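Cytochrome c, putative (Shewanella oneidensis, PDB 1SP3) carries eight c-type hemes and is probably a respiratory oxidoreductase that reduces tetrathionate. Local coordinates at residues 31-34 / 35-38; 19-22 / 23-26. All blocks are in the same frame, centred on the assembly; numbering follows the deposited sequence.

Contact 1. Residues 31-34 / 35-38; sequences TDMM and KTSH. With HEC (heme c), chain F.
The chain turns from M33 into T36 with the amide of T36 bonded to M33 O (N to O 2.8 Å), and one step earlier K35 N reaches D32 O at 3.2 Å. M33 O has a second donor: the hydroxyl OG1 of T36 lies 2.9 Å from it, in the carbonyl plane and on a lone pair, whereas the amide comes in 49° out of that plane. A chi1 of 74° sets OG1 between the backbone N and the carbonyl carbon of T36, from where it also accepts from H38 N at 3.2 Å. T36 is thus the N-cap of helix 37-40, a place that suits threonine because one small hydroxyl can receive a helix amide while donating to the preceding turn. With the hydroxyl gone, as in an alanine here, the H38 amide would probably lose its cap and M33 O would be left with the backbone bond alone. On the outer side, D32 and K35 run alongside each other; their salt bridge is long, and a water accepts from K35 NZ at 2.6 Å and donates to D32 OD1 at 2.5 Å. The flexible thioether of M33 packs against H190, an axial ligand of another heme, and against W39. Beyond the cap, S37 OG donates to heme propionate O1A at 2.5 Å, and H38 NE2 binds the iron at 2.0 Å, with H143 as the other axial ligand. The imidazole of H38 brings CD2 near porphyrin NC and CE1 near NA.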
ATOM      1  N   THR A  31       3.892  19.836 -14.273  1.00 32.08           N
ATOM      2  CA  THR A  31       2.505  20.201 -14.186  1.00 33.66           C
ATOM      3  C   THR A  31       1.615  18.974 -14.233  1.00 32.57           C
ATOM      4  O   THR A  31       0.682  18.881 -13.441  1.00 30.71           O
ATOM      5  CB  THR A  31       2.157  21.084 -15.336  1.00 34.47           C
ATOM      6  OG1 THR A  31       2.923  22.285 -15.199  1.00 41.95           O
ATOM      7  CG2 THR A  31       0.729  21.550 -15.213  1.00 34.62           C
ATOM      8  N   ASP A  32       1.908  18.080 -15.185  1.00 31.92           N
ATOM      9  CA  ASP A  32       1.147  16.845 -15.328  1.00 33.44           C
ATOM     10  C   ASP A  32       1.245  15.943 -14.081  1.00 31.98           C
ATOM     11  O   ASP A  32       0.276  15.366 -13.658  1.00 31.73           O
ATOM     12  CB  ASP A  32       1.633  16.040 -16.558  1.00 34.43           C
ATOM     13  CG  ASP A  32       1.267  16.712 -17.896  1.00 36.44           C
ATOM     14  OD1 ASP A  32       0.230  17.461 -17.939  1.00 35.38           O
ATOM     15  OD2 ASP A  32       1.987  16.509 -18.927  1.00 37.90           O
ATOM     16  N   MET A  33       2.430  15.791 -13.558  1.00 30.25           N
ATOM     17  CA  MET A  33       2.660  14.864 -12.484  1.00 31.71           C
ATOM     18  C   MET A  33       1.921  15.398 -11.252  1.00 31.58           C
ATOM     19  O   MET A  33       1.327  14.640 -10.415  1.00 28.43           O
ATOM     20  CB  MET A  33       4.162  14.767 -12.258  1.00 32.45           C
ATOM     21  CG  MET A  33       4.677  13.383 -11.714  1.00 40.84           C
ATOM     22  SD  MET A  33       4.350  13.319  -9.902  1.00 53.40           S
ATOM     23  CE  MET A  33       4.899  15.056  -9.662  1.00 34.47           C
ATOM     24  N   MET A  34       1.931  16.712 -11.138  1.00 30.50           N
ATOM     25  CA  MET A  34       1.391  17.319  -9.920  1.00 31.69           C
ATOM     26  C   MET A  34      -0.138  17.202  -9.867  1.00 32.24           C
ATOM     27  O   MET A  34      -0.743  17.411  -8.799  1.00 31.39           O
ATOM     28  CB  MET A  34       1.826  18.787  -9.805  1.00 33.39           C
ATOM     29  CG  MET A  34       3.286  18.908  -9.523  1.00 28.89           C
ATOM     30  SD  MET A  34       3.742  20.575  -9.863  1.00 34.88           S
ATOM     31  CE  MET A  34       3.684  21.522  -8.253  1.00 20.16           C
ATOM     32  N   LYS A  35      -0.752  16.827 -10.988  1.00 30.36           N
ATOM     33  CA  LYS A  35      -2.162  16.578 -10.945  1.00 31.20           C
ATOM     34  C   LYS A  35      -2.434  15.196 -10.348  1.00 30.61           C
ATOM     35  O   LYS A  35      -3.608  14.888 -10.177  1.00 32.42           O
ATOM     36  CB  LYS A  35      -2.822  16.639 -12.314  1.00 30.50           C
ATOM     37  CG  LYS A  35      -2.742  17.998 -13.061  1.00 34.19           C
ATOM     38  CD  LYS A  35      -3.447  17.834 -14.439  1.00 35.42           C
ATOM     39  CE  LYS A  35      -3.186  19.001 -15.404  1.00 40.03           C
ATOM     40  NZ  LYS A  35      -3.357  18.504 -16.832  1.00 45.97           N
ATOM     41  N   THR A  36      -1.418  14.367 -10.069  1.00 27.74           N
ATOM     42  CA  THR A  36      -1.761  12.992  -9.736  1.00 27.38           C
ATOM     43  C   THR A  36      -1.612  12.642  -8.336  1.00 26.80           C
ATOM     44  O   THR A  36      -0.976  13.405  -7.593  1.00 28.11           O
ATOM     45  CB  THR A  36      -0.958  11.967 -10.496  1.00 28.09           C
ATOM     46  OG1 THR A  36       0.359  11.947  -9.958  1.00 24.14           O
ATOM     47  CG2 THR A  36      -0.891  12.268 -12.037  1.00 26.03           C
ATOM     48  N   SER A  37      -2.123  11.453  -7.944  1.00 26.84           N
ATOM     49  CA  SER A  37      -1.977  11.058  -6.529  1.00 26.69           C
ATOM     50  C   SER A  37      -0.495  10.902  -6.083  1.00 26.55           C
ATOM     51  O   SER A  37      -0.186  10.999  -4.876  1.00 27.05           O
ATOM     52  CB  SER A  37      -2.787   9.823  -6.189  1.00 26.39           C
ATOM     53  OG  SER A  37      -2.167   8.749  -6.716  1.00 27.31           O
ATOM     54  N   HIS A  38       0.420  10.661  -7.016  1.00 25.67           N
ATOM     55  CA  HIS A  38       1.844  10.536  -6.581  1.00 27.22           C
ATOM     56  C   HIS A  38       2.352  11.820  -5.973  1.00 27.18           C
ATOM     57  O   HIS A  38       3.277  11.813  -5.247  1.00 26.88           O
ATOM     58  CB  HIS A  38       2.745  10.094  -7.723  1.00 25.15           C
ATOM     59  CG  HIS A  38       2.864   8.603  -7.788  1.00 30.17           C
ATOM     60  ND1 HIS A  38       2.216   7.849  -8.741  1.00 29.30           N
ATOM     61  CD2 HIS A  38       3.435   7.720  -6.930  1.00 29.31           C
ATOM     62  CE1 HIS A  38       2.442   6.564  -8.499  1.00 34.00           C
ATOM     63  NE2 HIS A  38       3.172   6.458  -7.403  1.00 29.05           N
TER
HETATM   64 FE   HEC F 804       3.621   4.684  -6.592  1.00 30.63          FE
HETATM   65  CHA HEC F 804       0.460   4.752  -5.382  1.00 23.67           C
HETATM   66  CHB HEC F 804       2.527   2.751  -9.187  1.00 22.73           C
HETATM   67  CHC HEC F 804       6.628   5.090  -8.113  1.00 23.03           C
HETATM   68  CHD HEC F 804       4.697   6.294  -3.776  1.00 22.88           C
HETATM   69  NA  HEC F 804       1.848   3.898  -7.170  1.00 24.64           N
HETATM   70  C1A HEC F 804       0.681   3.996  -6.505  1.00 24.14           C
HETATM   71  C2A HEC F 804      -0.369   3.339  -7.231  1.00 24.54           C
HETATM   72  C3A HEC F 804       0.188   2.804  -8.316  1.00 25.49           C
HETATM   73  C4A HEC F 804       1.587   3.126  -8.287  1.00 23.37           C
HETATM   74  CMA HEC F 804      -0.540   1.900  -9.352  1.00 22.63           C
HETATM   75  CAA HEC F 804      -1.879   3.223  -6.718  1.00 29.01           C
HETATM   76  CBA HEC F 804      -2.826   4.246  -7.349  1.00 29.08           C
HETATM   77  CGA HEC F 804      -2.978   5.435  -6.423  1.00 34.79           C
HETATM   78  O1A HEC F 804      -3.349   6.548  -6.911  1.00 34.64           O
HETATM   79  O2A HEC F 804      -2.824   5.252  -5.177  1.00 33.78           O
HETATM   80  NB  HEC F 804       4.418   4.017  -8.331  1.00 23.29           N
HETATM   81  C1B HEC F 804       3.811   3.247  -9.256  1.00 21.13           C
HETATM   82  C2B HEC F 804       4.765   2.904 -10.285  1.00 23.10           C
HETATM   83  C3B HEC F 804       5.912   3.507  -9.987  1.00 24.66           C
HETATM   84  C4B HEC F 804       5.696   4.256  -8.761  1.00 23.45           C
HETATM   85  CMB HEC F 804       4.327   1.964 -11.441  1.00 20.14           C
HETATM   86  CAB HEC F 804       7.221   3.632 -10.834  1.00 27.95           C
HETATM   87  CBB HEC F 804       7.037   4.142 -12.114  1.00 24.86           C
HETATM   88  NC  HEC F 804       5.319   5.510  -6.077  1.00 25.35           N
HETATM   89  C1C HEC F 804       6.488   5.591  -6.851  1.00 23.93           C
HETATM   90  C2C HEC F 804       7.513   6.168  -6.038  1.00 22.33           C
HETATM   91  C3C HEC F 804       6.958   6.523  -4.879  1.00 22.35           C
HETATM   92  C4C HEC F 804       5.575   6.123  -4.840  1.00 25.62           C
HETATM   93  CMC HEC F 804       9.004   6.351  -6.428  1.00 20.15           C
HETATM   94  CAC HEC F 804       7.739   7.203  -3.758  1.00 23.42           C
HETATM   95  CBC HEC F 804       8.319   8.456  -3.990  1.00 21.33           C
HETATM   96  ND  HEC F 804       2.755   5.330  -4.819  1.00 26.27           N
HETATM   97  C1D HEC F 804       3.368   6.014  -3.781  1.00 23.94           C
HETATM   98  C2D HEC F 804       2.412   6.432  -2.800  1.00 24.60           C
HETATM   99  C3D HEC F 804       1.099   6.012  -3.351  1.00 27.81           C
HETATM  100  C4D HEC F 804       1.402   5.331  -4.600  1.00 28.56           C
HETATM  101  CMD HEC F 804       2.558   7.193  -1.451  1.00 30.09           C
HETATM  102  CAD HEC F 804      -0.307   6.228  -2.720  1.00 28.39           C
HETATM  103  CBD HEC F 804      -0.742   7.515  -3.389  1.00 24.31           C
HETATM  104  CGD HEC F 804      -2.089   7.949  -2.823  1.00 31.45           C
HETATM  105  O1D HEC F 804      -3.102   7.366  -3.282  1.00 34.41           O
HETATM  106  O2D HEC F 804      -2.200   8.846  -1.927  1.00 28.07           O
HETATM  107  O   HOH W   1      -2.106  16.489 -17.803  1.00 43.05           O

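Contact 2. Residues 19-22 / 23-26; sequences TTQC and LTCH. With HEC (heme c), chain C.
C22 and H26 turn their side chains the same way, SG of C22 and CG of H26 each anti to its own carbonyl carbon (chi1 -50° and -64°), and one helical turn apart both arrive at the same heme. C25 follows suit with chi1 -60°. C22 SG is joined at 1.9 Å to CAB and C25 SG at 2.1 Å to CAC, each a carbon of a former vinyl group, while H26 NE2 binds the iron at 2.1 Å; H4 supplies the other axial ligand. Residues 22-26, Cys-Leu-Thr-Cys-His, are the CXXCH motif of c-type cytochromes, in which two thioethers tie the porphyrin to the chain and the histidine that follows ligates its metal. Within this turn two carbonyls each accept from two donors. C22 O accepts C25 N from above its plane at 3.1 Å and H26 N in its plane at 2.7 Å, and it lies obliquely to the H26 ring. Q21 O likewise takes T24 N at 2.7 Å together with T24 OG1 at 2.5 Å, a short bond in the carbonyl plane. Threonine suits this position since its hydroxyl can fold back on the preceding turn, and OG1 also lies near the heme methyl CMC. The bond that leads into the motif is the ordinary helical one, from L23 N to T19 O at 3.0 Å, and the branched leucine rests its CG and CD1 on T19 CG2, while T19 OG1 is bonded to V96 O. A second-shell bond from H26 ND1 to Q29 OE1 probably fixes the rotation of the imidazole, which another heme c also touches.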
ATOM      1  N   THR A  19      15.722  20.096  -9.510  1.00 32.72           N
ATOM      2  CA  THR A  19      14.423  20.120 -10.155  1.00 30.70           C
ATOM      3  C   THR A  19      14.292  21.411 -10.911  1.00 32.22           C
ATOM      4  O   THR A  19      13.656  21.445 -11.989  1.00 31.83           O
ATOM      5  CB  THR A  19      13.234  20.012  -9.149  1.00 28.86           C
ATOM      6  OG1 THR A  19      13.199  18.703  -8.643  1.00 29.48           O
ATOM      7  CG2 THR A  19      11.846  20.095  -9.896  1.00 24.76           C
ATOM      8  N   THR A  20      14.775  22.494 -10.299  1.00 34.23           N
ATOM      9  CA  THR A  20      14.682  23.754 -10.993  1.00 35.41           C
ATOM     10  C   THR A  20      15.410  23.794 -12.348  1.00 35.74           C
ATOM     11  O   THR A  20      14.907  24.418 -13.308  1.00 35.59           O
ATOM     12  CB  THR A  20      14.736  25.085 -10.086  1.00 36.94           C
ATOM     13  OG1 THR A  20      15.688  26.057 -10.569  1.00 38.50           O
ATOM     14  CG2 THR A  20      15.005  24.885  -8.706  1.00 34.08           C
ATOM     15  N   GLN A  21      16.471  23.015 -12.471  1.00 35.13           N
ATOM     16  CA  GLN A  21      16.985  22.737 -13.817  1.00 36.17           C
ATOM     17  C   GLN A  21      15.999  21.981 -14.752  1.00 35.57           C
ATOM     18  O   GLN A  21      15.670  22.504 -15.872  1.00 34.19           O
ATOM     19  CB  GLN A  21      18.318  22.012 -13.737  1.00 37.78           C
ATOM     20  CG  GLN A  21      19.462  23.022 -13.292  1.00 44.26           C
ATOM     21  CD  GLN A  21      19.396  24.343 -14.096  1.00 53.05           C
ATOM     22  OE1 GLN A  21      19.422  24.320 -15.344  1.00 53.66           O
ATOM     23  NE2 GLN A  21      19.271  25.488 -13.383  1.00 53.19           N
ATOM     24  N   CYS A  22      15.524  20.792 -14.311  1.00 32.08           N
ATOM     25  CA  CYS A  22      14.593  19.968 -15.111  1.00 31.44           C
ATOM     26  C   CYS A  22      13.440  20.804 -15.679  1.00 31.52           C
ATOM     27  O   CYS A  22      13.033  20.683 -16.831  1.00 33.33           O
ATOM     28  CB  CYS A  22      14.006  18.825 -14.272  1.00 31.35           C
ATOM     29  SG  CYS A  22      15.204  17.839 -13.370  1.00 29.95           S
ATOM     30  N   LEU A  23      12.914  21.675 -14.862  1.00 32.11           N
ATOM     31  CA  LEU A  23      11.860  22.582 -15.327  1.00 33.26           C
ATOM     32  C   LEU A  23      12.283  23.579 -16.443  1.00 32.64           C
ATOM     33  O   LEU A  23      11.458  24.108 -17.042  1.00 33.15           O
ATOM     34  CB  LEU A  23      11.341  23.416 -14.156  1.00 33.05           C
ATOM     35  CG  LEU A  23      10.865  22.634 -12.942  1.00 34.40           C
ATOM     36  CD1 LEU A  23      10.742  23.599 -11.746  1.00 35.44           C
ATOM     37  CD2 LEU A  23       9.532  22.069 -13.257  1.00 33.99           C
ATOM     38  N   THR A  24      13.541  23.866 -16.707  1.00 33.89           N
ATOM     39  CA  THR A  24      13.808  24.763 -17.872  1.00 35.49           C
ATOM     40  C   THR A  24      13.260  24.089 -19.171  1.00 36.13           C
ATOM     41  O   THR A  24      12.922  24.775 -20.136  1.00 37.82           O
ATOM     42  CB  THR A  24      15.324  25.133 -18.001  1.00 36.30           C
ATOM     43  OG1 THR A  24      16.163  23.956 -17.904  1.00 34.42           O
ATOM     44  CG2 THR A  24      15.787  26.015 -16.777  1.00 32.50           C
ATOM     45  N   CYS A  25      13.103  22.749 -19.159  1.00 35.12           N
ATOM     46  CA  CYS A  25      12.637  22.027 -20.330  1.00 31.01           C
ATOM     47  C   CYS A  25      11.450  21.132 -20.081  1.00 32.27           C
ATOM     48  O   CYS A  25      10.802  20.746 -21.050  1.00 32.59           O
ATOM     49  CB  CYS A  25      13.778  21.166 -20.825  1.00 31.78           C
ATOM     50  SG  CYS A  25      15.354  22.026 -21.335  1.00 32.40           S
ATOM     51  N   HIS A  26      11.146  20.767 -18.813  1.00 30.93           N
ATOM     52  CA  HIS A  26      10.096  19.803 -18.542  1.00 32.05           C
ATOM     53  C   HIS A  26       9.026  20.374 -17.601  1.00 32.71           C
ATOM     54  O   HIS A  26       8.412  19.635 -16.824  1.00 32.89           O
ATOM     55  CB  HIS A  26      10.675  18.495 -17.932  1.00 30.91           C
ATOM     56  CG  HIS A  26      11.604  17.738 -18.853  1.00 31.09           C
ATOM     57  ND1 HIS A  26      11.208  17.236 -20.078  1.00 27.68           N
ATOM     58  CD2 HIS A  26      12.916  17.404 -18.721  1.00 30.20           C
ATOM     59  CE1 HIS A  26      12.216  16.586 -20.634  1.00 31.44           C
ATOM     60  NE2 HIS A  26      13.267  16.674 -19.837  1.00 29.01           N
TER
HETATM   61 FE   HEC C 801      15.091  15.716 -19.979  1.00 35.79          FE
HETATM   62  CHA HEC C 801      14.168  13.419 -22.215  1.00 32.43           C
HETATM   63  CHB HEC C 801      13.938  13.779 -17.400  1.00 25.74           C
HETATM   64  CHC HEC C 801      16.587  17.800 -17.667  1.00 29.28           C
HETATM   65  CHD HEC C 801      15.610  18.042 -22.412  1.00 27.71           C
HETATM   66  NA  HEC C 801      14.171  13.911 -19.815  1.00 32.92           N
HETATM   67  C1A HEC C 801      13.956  13.088 -20.885  1.00 34.06           C
HETATM   68  C2A HEC C 801      13.378  11.882 -20.371  1.00 34.27           C
HETATM   69  C3A HEC C 801      13.321  11.975 -19.031  1.00 32.10           C
HETATM   70  C4A HEC C 801      13.811  13.273 -18.662  1.00 31.68           C
HETATM   71  CMA HEC C 801      12.840  10.885 -18.036  1.00 33.64           C
HETATM   72  CAA HEC C 801      12.971  10.652 -21.243  1.00 35.64           C
HETATM   73  CBA HEC C 801      14.230   9.767 -21.087  1.00 46.04           C
HETATM   74  CGA HEC C 801      14.143   8.545 -21.927  1.00 52.31           C
HETATM   75  O1A HEC C 801      15.088   7.696 -21.802  1.00 59.18           O
HETATM   76  O2A HEC C 801      13.142   8.444 -22.696  1.00 53.82           O
HETATM   77  NB  HEC C 801      15.266  15.797 -17.901  1.00 35.87           N
HETATM   78  C1B HEC C 801      14.660  14.884 -17.052  1.00 32.80           C
HETATM   79  C2B HEC C 801      14.981  15.298 -15.693  1.00 36.12           C
HETATM   80  C3B HEC C 801      15.720  16.406 -15.782  1.00 33.91           C
HETATM   81  C4B HEC C 801      15.927  16.721 -17.165  1.00 35.11           C
HETATM   82  CMB HEC C 801      14.517  14.562 -14.410  1.00 24.45           C
HETATM   83  CAB HEC C 801      16.392  17.141 -14.624  1.00 32.35           C
HETATM   84  CBB HEC C 801      17.250  16.317 -13.987  1.00 32.17           C
HETATM   85  NC  HEC C 801      15.949  17.520 -20.040  1.00 34.66           N
HETATM   86  C1C HEC C 801      16.470  18.226 -18.975  1.00 34.04           C
HETATM   87  C2C HEC C 801      16.928  19.498 -19.458  1.00 31.02           C
HETATM   88  C3C HEC C 801      16.653  19.562 -20.779  1.00 35.06           C
HETATM   89  C4C HEC C 801      16.013  18.324 -21.154  1.00 32.93           C
HETATM   90  CMC HEC C 801      17.572  20.594 -18.534  1.00 27.04           C
HETATM   91  CAC HEC C 801      16.923  20.753 -21.800  1.00 34.27           C
HETATM   92  CBC HEC C 801      18.071  21.472 -21.798  1.00 31.82           C
HETATM   93  ND  HEC C 801      14.937  15.720 -22.001  1.00 30.60           N
HETATM   94  C1D HEC C 801      15.192  16.802 -22.808  1.00 34.60           C
HETATM   95  C2D HEC C 801      14.889  16.440 -24.198  1.00 34.83           C
HETATM   96  C3D HEC C 801      14.474  15.022 -24.108  1.00 28.97           C
HETATM   97  C4D HEC C 801      14.528  14.653 -22.721  1.00 29.48           C
HETATM   98  CMD HEC C 801      14.967  17.290 -25.500  1.00 29.74           C
HETATM   99  CAD HEC C 801      13.991  14.177 -25.299  1.00 31.41           C
HETATM  100  CBD HEC C 801      12.547  14.617 -25.466  1.00 32.33           C
HETATM  101  CGD HEC C 801      11.923  14.048 -26.750  1.00 40.75           C
HETATM  102  O1D HEC C 801      12.137  14.589 -27.893  1.00 41.19           O
HETATM  103  O2D HEC C 801      11.221  12.999 -26.648  1.00 41.46           O

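Contact 2 comes first along the chain and contact 1 follows it; both use helix 15-34, which contact 1 leaves to enter helix 37-40. Their centres are about 16 Å apart and their nearest atoms about 5 Å, so they do not touch. Both belong to the part of the chain related to cytochromes c554 and c-prime. A short piece of chain therefore serves two hemes, binding one through two thioethers and an axial histidine and giving the other an axial histidine. H26 and H38 also both line the pocket of a further heme, ligated by H102 and H190. Such close grouping is consistent with electrons passing from heme to heme in a multiheme cytochrome.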